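Local coordinates for cpftsy (Physcomitrella patens, PDB 4AK9), which probably acts as the chloroplast receptor for the signal recognition particle, an SRP-type GTPase that takes part in protein targeting to the thylakoid membrane, at residues A[117-122]-A[236-241]; A[242-247]-A[269-274]; A[293-298]-A[305-310]. One frame throughout, in Å; residues are numbered along the deposited sequence.

Contact 1 of 3, residues A[117-122]-A[236-241]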
# COMPACT_ATOMS: atom_id res chain seq x y z
N ALA A 117 0.48 30.49 -21.18
CA ALA A 117 1.01 29.22 -20.70
C ALA A 117 -0.04 28.14 -20.95
O ALA A 117 -1.26 28.42 -20.98
CB ALA A 117 1.35 29.29 -19.21
N VAL A 118 0.41 26.90 -21.13
CA VAL A 118 -0.50 25.80 -21.39
C VAL A 118 -0.20 24.64 -20.43
O VAL A 118 0.93 24.15 -20.37
CB VAL A 118 -0.43 25.31 -22.84
CG1 VAL A 118 -1.34 24.09 -23.06
CG2 VAL A 118 -0.83 26.44 -23.82
N LEU A 119 -1.21 24.24 -19.67
CA LEU A 119 -1.04 23.15 -18.69
C LEU A 119 -1.92 21.99 -19.15
O LEU A 119 -3.14 22.15 -19.32
CB LEU A 119 -1.50 23.62 -17.30
CG LEU A 119 -0.58 24.33 -16.32
CD1 LEU A 119 0.33 25.30 -16.99
CD2 LEU A 119 -1.39 25.03 -15.25
N MET A 120 -1.32 20.82 -19.38
CA MET A 120 -2.11 19.64 -19.68
C MET A 120 -2.31 18.81 -18.41
O MET A 120 -1.36 18.57 -17.67
CB MET A 120 -1.46 18.78 -20.77
CG MET A 120 -1.48 19.44 -22.14
SD MET A 120 -0.49 18.45 -23.30
CE MET A 120 -1.54 17.05 -23.66
N ILE A 121 -3.55 18.42 -18.14
CA ILE A 121 -3.86 17.63 -16.95
C ILE A 121 -4.10 16.21 -17.45
O ILE A 121 -4.93 15.96 -18.35
CB ILE A 121 -5.14 18.14 -16.26
CG1 ILE A 121 -5.01 19.60 -15.82
CG2 ILE A 121 -5.61 17.18 -15.13
CD1 ILE A 121 -3.69 20.05 -15.25
N VAL A 122 -3.35 15.24 -16.91
CA VAL A 122 -3.51 13.86 -17.37
C VAL A 122 -3.76 12.90 -16.21
O VAL A 122 -3.57 13.27 -15.04
CB VAL A 122 -2.25 13.37 -18.15
CG1 VAL A 122 -1.99 14.28 -19.37
CG2 VAL A 122 -1.04 13.40 -17.23
N PRO A 236 3.33 22.08 -24.22
CA PRO A 236 2.79 22.44 -22.89
C PRO A 236 3.89 22.88 -21.91
O PRO A 236 4.99 22.31 -21.92
CB PRO A 236 2.13 21.14 -22.39
CG PRO A 236 2.91 20.01 -23.13
CD PRO A 236 3.31 20.62 -24.49
N ASN A 237 3.60 23.86 -21.06
CA ASN A 237 4.55 24.29 -20.04
C ASN A 237 4.59 23.33 -18.86
O ASN A 237 5.62 23.18 -18.22
CB ASN A 237 4.19 25.68 -19.56
CG ASN A 237 4.18 26.69 -20.69
OD1 ASN A 237 3.23 26.75 -21.47
ND2 ASN A 237 5.24 27.48 -20.79
N GLU A 238 3.45 22.68 -18.59
CA GLU A 238 3.33 21.68 -17.53
C GLU A 238 2.49 20.51 -18.03
O GLU A 238 1.54 20.69 -18.80
CB GLU A 238 2.68 22.30 -16.27
CG GLU A 238 3.51 23.39 -15.57
CD GLU A 238 4.68 22.81 -14.77
OE1 GLU A 238 4.66 21.60 -14.41
OE2 GLU A 238 5.64 23.57 -14.47
N VAL A 239 2.85 19.30 -17.62
CA VAL A 239 2.01 18.11 -17.80
C VAL A 239 1.82 17.57 -16.36
O VAL A 239 2.76 17.07 -15.72
CB VAL A 239 2.61 17.03 -18.76
CG1 VAL A 239 1.72 15.79 -18.85
CG2 VAL A 239 2.85 17.62 -20.18
N LEU A 240 0.62 17.73 -15.85
CA LEU A 240 0.36 17.44 -14.44
C LEU A 240 -0.44 16.15 -14.36
O LEU A 240 -1.55 16.05 -14.89
CB LEU A 240 -0.39 18.61 -13.80
CG LEU A 240 0.36 19.93 -13.85
CD1 LEU A 240 -0.50 21.08 -13.29
CD2 LEU A 240 1.68 19.81 -13.08
N LEU A 241 0.14 15.13 -13.71
CA LEU A 241 -0.54 13.85 -13.53
C LEU A 241 -1.34 13.81 -12.20
O LEU A 241 -0.78 14.00 -11.10
CB LEU A 241 0.51 12.71 -13.60
CG LEU A 241 -0.03 11.33 -13.27
CD1 LEU A 241 -1.07 10.87 -14.30
CD2 LEU A 241 1.10 10.30 -13.18

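Contact 2 of 3, residues A[242-247]-A[269-274]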
# COMPACT_ATOMS: atom_id res chain seq x y z
N VAL A 242 -2.64 13.56 -12.31
CA VAL A 242 -3.51 13.58 -11.14
C VAL A 242 -3.62 12.15 -10.65
O VAL A 242 -3.97 11.25 -11.41
CB VAL A 242 -4.92 14.12 -11.48
CG1 VAL A 242 -5.80 14.10 -10.20
CG2 VAL A 242 -4.85 15.51 -12.06
N LEU A 243 -3.26 11.93 -9.39
CA LEU A 243 -3.28 10.57 -8.80
C LEU A 243 -4.14 10.54 -7.54
O LEU A 243 -4.06 11.45 -6.72
CB LEU A 243 -1.86 10.17 -8.43
CG LEU A 243 -0.88 10.16 -9.61
CD1 LEU A 243 0.51 10.15 -9.08
CD2 LEU A 243 -1.19 8.93 -10.46
N ASP A 244 -4.94 9.50 -7.39
CA ASP A 244 -5.83 9.34 -6.22
C ASP A 244 -5.06 8.83 -4.98
O ASP A 244 -4.67 7.65 -4.90
CB ASP A 244 -6.93 8.35 -6.58
CG ASP A 244 -8.01 8.24 -5.52
OD1 ASP A 244 -7.73 8.53 -4.33
OD2 ASP A 244 -9.17 7.87 -5.89
N GLY A 245 -4.87 9.73 -4.01
CA GLY A 245 -4.13 9.46 -2.79
C GLY A 245 -4.69 8.29 -1.98
O GLY A 245 -3.97 7.64 -1.21
N THR A 246 -5.96 7.96 -2.18
CA THR A 246 -6.52 6.85 -1.40
C THR A 246 -6.05 5.49 -1.89
O THR A 246 -6.19 4.50 -1.19
CB THR A 246 -8.05 6.86 -1.31
OG1 THR A 246 -8.62 6.65 -2.62
CG2 THR A 246 -8.55 8.18 -0.70
N THR A 247 -5.47 5.42 -3.09
CA THR A 247 -4.86 4.18 -3.54
C THR A 247 -3.45 4.04 -3.00
O THR A 247 -2.83 3.00 -3.16
CB THR A 247 -4.87 4.04 -5.09
OG1 THR A 247 -4.02 5.04 -5.68
CG2 THR A 247 -6.29 4.19 -5.59
N LEU A 269 -1.73 15.02 -6.09
CA LEU A 269 -2.25 13.88 -5.32
C LEU A 269 -3.51 14.32 -4.60
O LEU A 269 -3.45 15.21 -3.75
CB LEU A 269 -1.20 13.40 -4.29
CG LEU A 269 -0.25 12.32 -4.87
CD1 LEU A 269 0.56 12.82 -6.08
CD2 LEU A 269 0.69 11.78 -3.80
N THR A 270 -4.63 13.74 -4.99
CA THR A 270 -5.94 14.15 -4.47
C THR A 270 -6.42 13.25 -3.32
O THR A 270 -5.88 12.15 -3.10
CB THR A 270 -7.01 14.08 -5.57
OG1 THR A 270 -7.11 12.73 -6.04
CG2 THR A 270 -6.67 15.00 -6.75
N LYS A 271 -7.47 13.71 -2.64
CA LYS A 271 -8.22 12.91 -1.66
C LYS A 271 -7.37 12.41 -0.49
O LYS A 271 -7.64 11.35 0.08
CB LYS A 271 -8.88 11.73 -2.36
CG LYS A 271 -9.88 12.18 -3.43
CD LYS A 271 -10.29 11.02 -4.33
CE LYS A 271 -11.04 9.94 -3.55
NZ LYS A 271 -11.46 8.78 -4.41
N LEU A 272 -6.38 13.19 -0.12
CA LEU A 272 -5.47 12.74 0.93
C LEU A 272 -6.10 12.80 2.32
O LEU A 272 -5.63 12.14 3.26
CB LEU A 272 -4.16 13.52 0.87
CG LEU A 272 -3.28 13.12 -0.33
CD1 LEU A 272 -2.15 14.12 -0.55
CD2 LEU A 272 -2.70 11.70 -0.12
N ASP A 273 -7.16 13.57 2.48
CA ASP A 273 -7.85 13.62 3.77
C ASP A 273 -8.56 12.29 4.08
O ASP A 273 -8.85 12.00 5.24
CB ASP A 273 -8.86 14.75 3.73
CG ASP A 273 -9.75 14.68 2.53
OD1 ASP A 273 -9.22 14.76 1.38
OD2 ASP A 273 -10.98 14.53 2.73
N GLY A 274 -8.79 11.48 3.06
CA GLY A 274 -9.51 10.22 3.25
C GLY A 274 -8.66 8.99 3.55
O GLY A 274 -9.19 7.88 3.68
O HOH W 1 -11.42 6.15 -2.15

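Contact 3 of 3, residues A[293-298]-A[305-310]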
# COMPACT_ATOMS: atom_id res chain seq x y z
N LYS A 293 3.32 18.74 -6.94
CA LYS A 293 3.14 20.18 -7.05
C LYS A 293 1.92 20.70 -6.27
O LYS A 293 1.94 21.84 -5.78
CB LYS A 293 3.07 20.61 -8.53
CG LYS A 293 4.41 20.37 -9.28
CD LYS A 293 4.59 21.25 -10.54
CE LYS A 293 6.09 21.19 -10.93
NZ LYS A 293 6.47 22.14 -12.01
N PHE A 294 0.89 19.86 -6.18
CA PHE A 294 -0.31 20.16 -5.36
C PHE A 294 -0.77 18.92 -4.59
O PHE A 294 -0.60 17.77 -5.07
CB PHE A 294 -1.46 20.63 -6.26
CG PHE A 294 -1.17 21.93 -6.96
CD1 PHE A 294 -0.52 21.94 -8.19
CD2 PHE A 294 -1.53 23.13 -6.38
CE1 PHE A 294 -0.25 23.15 -8.84
CE2 PHE A 294 -1.25 24.36 -7.02
CZ PHE A 294 -0.60 24.35 -8.26
N VAL A 295 -1.37 19.14 -3.42
CA VAL A 295 -2.10 18.07 -2.73
C VAL A 295 -3.56 18.49 -2.48
O VAL A 295 -3.81 19.63 -2.10
CB VAL A 295 -1.44 17.71 -1.40
CG1 VAL A 295 -0.11 17.01 -1.65
CG2 VAL A 295 -1.20 18.99 -0.57
N GLY A 296 -4.48 17.57 -2.74
CA GLY A 296 -5.89 17.80 -2.48
C GLY A 296 -6.18 17.31 -1.09
O GLY A 296 -6.00 16.12 -0.78
N VAL A 297 -6.63 18.22 -0.23
CA VAL A 297 -6.80 17.86 1.19
C VAL A 297 -8.21 18.07 1.71
O VAL A 297 -8.43 18.14 2.92
CB VAL A 297 -5.81 18.60 2.09
CG1 VAL A 297 -4.40 18.12 1.82
CG2 VAL A 297 -5.93 20.14 1.89
N GLY A 298 -9.17 18.13 0.80
CA GLY A 298 -10.56 18.29 1.18
C GLY A 298 -11.44 18.45 -0.03
O GLY A 298 -10.95 18.59 -1.18
N GLN A 305 -4.02 22.49 -2.51
CA GLN A 305 -2.97 23.34 -1.96
C GLN A 305 -1.65 23.08 -2.65
O GLN A 305 -1.35 21.94 -3.00
CB GLN A 305 -2.82 23.09 -0.45
CG GLN A 305 -4.01 23.63 0.36
CD GLN A 305 -4.10 25.14 0.24
OE1 GLN A 305 -3.09 25.84 0.38
NE2 GLN A 305 -5.30 25.65 -0.03
N PRO A 306 -0.85 24.14 -2.84
CA PRO A 306 0.48 23.98 -3.43
C PRO A 306 1.34 23.21 -2.44
O PRO A 306 1.20 23.39 -1.23
CB PRO A 306 0.98 25.41 -3.61
CG PRO A 306 0.16 26.22 -2.60
CD PRO A 306 -1.18 25.56 -2.57
N PHE A 307 2.20 22.32 -2.94
CA PHE A 307 2.98 21.49 -2.05
C PHE A 307 4.23 22.22 -1.53
O PHE A 307 4.91 22.93 -2.25
CB PHE A 307 3.40 20.20 -2.77
CG PHE A 307 4.08 19.22 -1.87
CD1 PHE A 307 3.36 18.48 -0.96
CD2 PHE A 307 5.46 19.05 -1.93
CE1 PHE A 307 3.99 17.56 -0.10
CE2 PHE A 307 6.09 18.13 -1.10
CZ PHE A 307 5.35 17.40 -0.19
N ASP A 308 4.52 22.03 -0.25
CA ASP A 308 5.79 22.49 0.31
C ASP A 308 6.30 21.41 1.25
O ASP A 308 5.59 20.98 2.15
CB ASP A 308 5.61 23.80 1.07
CG ASP A 308 6.88 24.24 1.76
OD1 ASP A 308 7.84 24.62 1.03
OD2 ASP A 308 6.95 24.19 3.01
N ALA A 309 7.55 20.98 1.05
CA ALA A 309 8.10 19.83 1.76
C ALA A 309 8.16 20.08 3.27
O ALA A 309 7.78 19.25 4.07
CB ALA A 309 9.47 19.51 1.23
N GLN A 310 8.64 21.25 3.68
CA GLN A 310 8.65 21.52 5.12
C GLN A 310 7.25 21.51 5.76
O GLN A 310 7.06 20.93 6.83
CB GLN A 310 9.42 22.81 5.43
CG GLN A 310 9.80 22.92 6.90
CD GLN A 310 10.61 21.74 7.40
OE1 GLN A 310 11.74 21.51 6.95
NE2 GLN A 310 10.05 20.99 8.35

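Contact 1 of 3, residues A[117-122]-A[236-241]
N237 turns its side-chain carbonyl to the edge of strand 117-122, where OD1 accepts the backbone N-H of V118 at 2.8 Å, the donor tilted 33° from the amide's carbonyl plane. This contact starts a parallel strand pairing in the central sheet of the P-loop GTPase domain. In return, N237 N reaches V118 O at 2.8 Å, in the plane of that carbonyl, and E238 N adds a weak bond to the same oxygen. Holding CG beside its own backbone N (chi1 -59°), N237 lets OD1 stand in for a strand carbonyl ahead of strand 238-241. Replaced by an alanine, N237 would lose OD1, which would probably leave V118 N-H without this acceptor and the start of the pairing less firmly held. Regular bonds follow: M120 N to E238 O, L240 N to M120 O at 2.8 Å, and V122 N to L240 O.

On one face L119 and E238 run side by side, with L119 CG 3.8 Å from E238 CB, and I121 CD1 comes within 3.9 Å of L240 CD1. The E238 carboxylate leads away to T265, K293 and the backbone N of Q110. On the other face M120 SD crosses P236, 3.7 Å from its CG, while V122 packs on V239 and L241.

Helix 126-142 lies over L119 and I121, and helix 215-231 touches V118, M120 and V122. A cis peptide bond precedes P236. At the far end L241 CD1 closes on two atoms of one residue, V122 CG2 at 3.9 Å and V122 O at 3.5 Å.

Contact 2 of 3, residues A[242-247]-A[269-274]
K271 lays its CD and CE across the carboxylate of D244, crossing it obliquely, and ends in a salt bridge from NZ to OD2 at 2.9 Å. The nitrogen comes to the syn side of that oxygen, 24° out of the carboxylate plane; a bend at chi3 (64°) folds the chain over the aspartate. The other oxygen, OD1, is held within its own turn: T246 N, 2.8 Å from D244 OD1, and T246 OG1, 2.7 Å from it, arrive from the same face, the first making an Asx turn. Together these bonds fix the rotation of the D244 carboxylate. A water donates to T246 OG1 and accepts weakly from K271 NZ, and T246 CG2 rests 3.4 Å from K271 O.

Beneath this polar cluster the backbones pair in parallel. T270 N bonds to L243 O, T270 OG1 adds a weak bond to the same oxygen, and G245 N reaches T270 O at 2.8 Å. L272 CD2 sits 3.8 Å from G245 CA; with T270 O it fills the place a side chain on the glycine would need. On one face L243 and L269 lie side by side, CD1 to CD1 4.0 Å, both touching M251 of helix 251-261. On the other, V242 CG1 meets T270 CG2 at 3.7 Å, both side chains touching T132 of helix 126-142. T246 also packs on V58 of the second subunit.

Helix 251-261 connects the two strands in a beta-alpha-beta unit, and residues 270-273 spell TKLD, the form of the G4 motif that in related GTPases recognises guanine.

Contact 3 of 3, residues A[293-298]-A[305-310]
F294 packs along the Q305-P306 step of the opposing strand: its CB is 3.5 Å from Q305 O, CG is 4.0 Å from the same oxygen, and the ring carbon CD2 touches both Q305 O at 3.6 Å and P306 CA at 3.7 Å. Farther out, CE2 is 4.0 Å from P306 CA. With chi2 at 88° the ring plane is turned about perpendicular to the plane of CA, CB and CG and meets these partners obliquely, while L136 and R139 of helix 126-142 also touch it.

The backbones pair antiparallel beside it. V295 N reaches Q305 O at 2.8 Å, and Q305 N bonds back to V295 O. F307 N then finds K293 O at 2.9 Å, but from 54° above the carbonyl plane, as the chain leaves the strand. Here F307 CD1 meets V295 CG1 at 3.8 Å; the same ring touches that of F312, their planes inclined by about 50°. Q305 sends its amide elsewhere, OE1 to D15 N and NE2 to D302 O.

D308, at the N-cap of helix 309-316, then ends the extended run. The whole is a beta hairpin, strands 292-296 and 304-306, whose second strand is the outermost of the sheet within this chain and passes into the C-terminal helix.

In the fold
All three contacts belong to one sheet and follow one another along the chain. Contact 1 runs straight into contact 2 on strand 238-244: the centres of the two contacts lie about 19 Å apart, yet V122 O is 2.9 Å from V242 N, a probable hydrogen bond. Strands 266-270 and 292-296 join contacts 2 and 3, centres about 11 Å apart, through L269 O to G296 N at 2.8 Å. A salt bridge from E238 OE2 to K293 NZ, 3.0 Å, links contact 1 to contact 3 across the intervening strand; K293 NZ also bonds to E108 O. L241 and V242 touch a probable P-loop, and the TKLD segment of contact 2 is consistent with the guanine side of the nucleotide site.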